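Local coordinates for guanine nucleotide exchange factor p115rhogef (Homo sapiens, PDB 1IAP), which probably activates Rho by nucleotide exchange and, through the RGS-like domain described here, probably binds alpha subunits of heterotrimeric G proteins, at residues L22-A26 / L27-P31. Residues are numbered along the deposited sequence; the frame is centred on the assembly and turned at random.
Sequences LQHVA and LQFEP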
ATOM      1  N   LEU A  22       5.219  -5.892   0.795  1.00 14.91           N
ATOM      2  CA  LEU A  22       4.918  -5.107   1.981  1.00 16.73           C
ATOM      3  C   LEU A  22       5.782  -5.526   3.159  1.00 18.90           C
ATOM      4  O   LEU A  22       6.320  -4.673   3.861  1.00 22.72           O
ATOM      5  CB  LEU A  22       3.433  -5.237   2.358  1.00 14.38           C
ATOM      6  CG  LEU A  22       2.423  -4.113   2.083  1.00 29.02           C
ATOM      7  CD1 LEU A  22       3.064  -2.871   1.497  1.00 19.64           C
ATOM      8  CD2 LEU A  22       1.321  -4.622   1.187  1.00 16.74           C
ATOM      9  N   GLN A  23       5.903  -6.833   3.389  1.00 14.21           N
ATOM     10  CA  GLN A  23       6.722  -7.312   4.499  1.00 11.61           C
ATOM     11  C   GLN A  23       8.168  -6.878   4.323  1.00 19.40           C
ATOM     12  O   GLN A  23       8.821  -6.478   5.284  1.00 23.57           O
ATOM     13  CB  GLN A  23       6.647  -8.832   4.649  1.00 15.19           C
ATOM     14  CG  GLN A  23       7.541  -9.344   5.781  1.00 25.97           C
ATOM     15  CD  GLN A  23       7.326 -10.800   6.103  1.00 30.72           C
ATOM     16  OE1 GLN A  23       8.271 -11.527   6.424  1.00 38.27           O
ATOM     17  NE2 GLN A  23       6.077 -11.236   6.048  1.00 34.02           N
ATOM     18  N   HIS A  24       8.656  -6.948   3.089  1.00 19.31           N
ATOM     19  CA  HIS A  24      10.022  -6.544   2.777  1.00 21.29           C
ATOM     20  C   HIS A  24      10.201  -5.063   3.122  1.00 24.14           C
ATOM     21  O   HIS A  24      11.037  -4.709   3.948  1.00 24.96           O
ATOM     22  CB  HIS A  24      10.307  -6.779   1.288  1.00 15.62           C
ATOM     23  CG  HIS A  24      11.694  -6.399   0.863  1.00 23.40           C
ATOM     24  ND1 HIS A  24      12.811  -7.111   1.240  1.00 22.75           N
ATOM     25  CD2 HIS A  24      12.140  -5.390   0.078  1.00 21.84           C
ATOM     26  CE1 HIS A  24      13.885  -6.559   0.704  1.00 28.77           C
ATOM     27  NE2 HIS A  24      13.505  -5.514  -0.006  1.00 27.15           N
ATOM     28  N   VAL A  25       9.380  -4.213   2.507  1.00 20.39           N
ATOM     29  CA  VAL A  25       9.424  -2.768   2.727  1.00 21.71           C
ATOM     30  C   VAL A  25       9.246  -2.373   4.200  1.00 26.57           C
ATOM     31  O   VAL A  25      10.029  -1.583   4.733  1.00 24.48           O
ATOM     32  CB  VAL A  25       8.377  -2.043   1.835  1.00 18.40           C
ATOM     33  CG1 VAL A  25       8.293  -0.567   2.192  1.00 26.78           C
ATOM     34  CG2 VAL A  25       8.745  -2.211   0.372  1.00 19.66           C
ATOM     35  N   ALA A  26       8.249  -2.953   4.866  1.00 21.62           N
ATOM     36  CA  ALA A  26       7.991  -2.649   6.273  1.00 21.63           C
ATOM     37  C   ALA A  26       9.197  -2.935   7.176  1.00 29.79           C
ATOM     38  O   ALA A  26       9.361  -2.304   8.218  1.00 31.44           O
ATOM     39  CB  ALA A  26       6.776  -3.423   6.768  1.00 23.01           C
ATOM     40  N   LEU A  27      10.035  -3.887   6.776  1.00 26.35           N
ATOM     41  CA  LEU A  27      11.214  -4.238   7.557  1.00 28.34           C
ATOM     42  C   LEU A  27      12.521  -3.633   7.051  1.00 34.16           C
ATOM     43  O   LEU A  27      13.500  -3.586   7.790  1.00 36.72           O
ATOM     44  CB  LEU A  27      11.367  -5.761   7.639  1.00 29.71           C
ATOM     45  CG  LEU A  27      10.727  -6.527   8.800  1.00 33.14           C
ATOM     46  CD1 LEU A  27       9.226  -6.304   8.870  1.00 23.05           C
ATOM     47  CD2 LEU A  27      11.036  -8.005   8.628  1.00 42.44           C
ATOM     48  N   GLN A  28      12.536  -3.148   5.812  1.00 35.97           N
ATOM     49  CA  GLN A  28      13.760  -2.589   5.235  1.00 35.82           C
ATOM     50  C   GLN A  28      13.746  -1.093   4.900  1.00 38.62           C
ATOM     51  O   GLN A  28      14.807  -0.490   4.739  1.00 42.58           O
ATOM     52  CB  GLN A  28      14.139  -3.373   3.974  1.00 44.25           C
ATOM     53  CG  GLN A  28      14.324  -4.874   4.181  1.00 48.63           C
ATOM     54  CD  GLN A  28      15.568  -5.203   4.974  1.00 50.52           C
ATOM     55  OE1 GLN A  28      16.686  -5.052   4.482  1.00 52.81           O
ATOM     56  NE2 GLN A  28      15.383  -5.655   6.207  1.00 53.13           N
ATOM     57  N   PHE A  29      12.559  -0.503   4.776  1.00 29.21           N
ATOM     58  CA  PHE A  29      12.428   0.915   4.430  1.00 31.97           C
ATOM     59  C   PHE A  29      11.275   1.554   5.195  1.00 32.50           C
ATOM     60  O   PHE A  29      10.669   0.929   6.071  1.00 26.86           O
ATOM     61  CB  PHE A  29      12.109   1.080   2.930  1.00 31.44           C
ATOM     62  CG  PHE A  29      13.073   0.392   2.007  1.00 35.67           C
ATOM     63  CD1 PHE A  29      12.812  -0.896   1.545  1.00 38.22           C
ATOM     64  CD2 PHE A  29      14.219   1.046   1.562  1.00 38.89           C
ATOM     65  CE1 PHE A  29      13.681  -1.525   0.653  1.00 34.98           C
ATOM     66  CE2 PHE A  29      15.093   0.426   0.670  1.00 39.46           C
ATOM     67  CZ  PHE A  29      14.824  -0.860   0.214  1.00 30.01           C
ATOM     68  N   GLU A  30      11.000   2.817   4.867  1.00 30.50           N
ATOM     69  CA  GLU A  30       9.884   3.540   5.461  1.00 24.38           C
ATOM     70  C   GLU A  30       8.683   3.119   4.621  1.00 23.91           C
ATOM     71  O   GLU A  30       8.669   3.305   3.406  1.00 25.32           O
ATOM     72  CB  GLU A  30      10.095   5.056   5.381  1.00 32.12           C
ATOM     73  CG  GLU A  30      10.968   5.624   6.489  1.00 42.00           C
ATOM     74  CD  GLU A  30      10.353   5.452   7.871  1.00 49.33           C
ATOM     75  OE1 GLU A  30      10.694   4.468   8.566  1.00 49.83           O
ATOM     76  OE2 GLU A  30       9.534   6.307   8.267  1.00 51.70           O
ATOM     77  N   PRO A  31       7.682   2.494   5.258  1.00 26.86           N
ATOM     78  CA  PRO A  31       6.455   2.007   4.623  1.00 24.32           C
ATOM     79  C   PRO A  31       5.489   3.070   4.104  1.00 21.09           C
ATOM     80  O   PRO A  31       4.657   2.779   3.243  1.00 22.53           O
ATOM     81  CB  PRO A  31       5.817   1.180   5.737  1.00 26.81           C
ATOM     82  CG  PRO A  31       6.185   1.951   6.955  1.00 27.70           C
ATOM     83  CD  PRO A  31       7.642   2.260   6.712  1.00 32.42           C
TER
HETATM   84  O   HOH W   1       9.074   0.217   8.500  1.00 50.91           O
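Gln23 begins the last turn of helix 15-28 by accepting, at its backbone O, the N-H of Leu27 (3.2 Å), an i to i+4 bond whose donor lies 34° from the carbonyl plane. The exposed Leu27 side chain lies alongside that oxygen, with CB and CD1 both against Gln23 O (CD1 at 3.6 Å).

His24 follows with a flat ring suited to packing on both aliphatic and aromatic neighbours. Gln28 CG sits over one face, 4.1 Å from the ring centroid, in a CH-pi contact; chi1 of -57° sets this methylene beside the backbone N of Gln28, opposite the carbonyl carbon, and so over the ring. NE2 of His24 approaches the edge of the Phe29 ring at CE1 (4.0 Å) and is hydrogen-bonded to Asp115. The backbone O of His24 receives weak bonds from the N-H groups of Leu27 and Gln28, a shared i to i+3 and i to i+4 pattern.

Val25 O accepts a weak bond from Gln28 N and a straighter one from Phe29 N (2.8 Å, N-H...O angle 159°); Phe29, the first residue to leave helical phi/psi, thus still closes the helix. The beta-branched Val25, compact and apolar, suits the buried side: its CG1 meets Phe29 CB (4.2 Å) and Pro31 CA. Ala26, buried in the last turn, is small enough to let the chain return, Pro31 CB passing near Ala26 CA. One water donates to both Ala26 O (2.6 Å) and Phe29 O, joining a carbonyl of the last turn to one in the loop that follows.

The whole is a helix C-terminus turning through Pro31 into helix 32-43 of the all-helical RGS-like domain. Helix 106-121 packs against His24, Val25 and Phe29, Leu34 of helix 32-43 meets Val25, and helix 171-187 lies against Glu30 and Pro31.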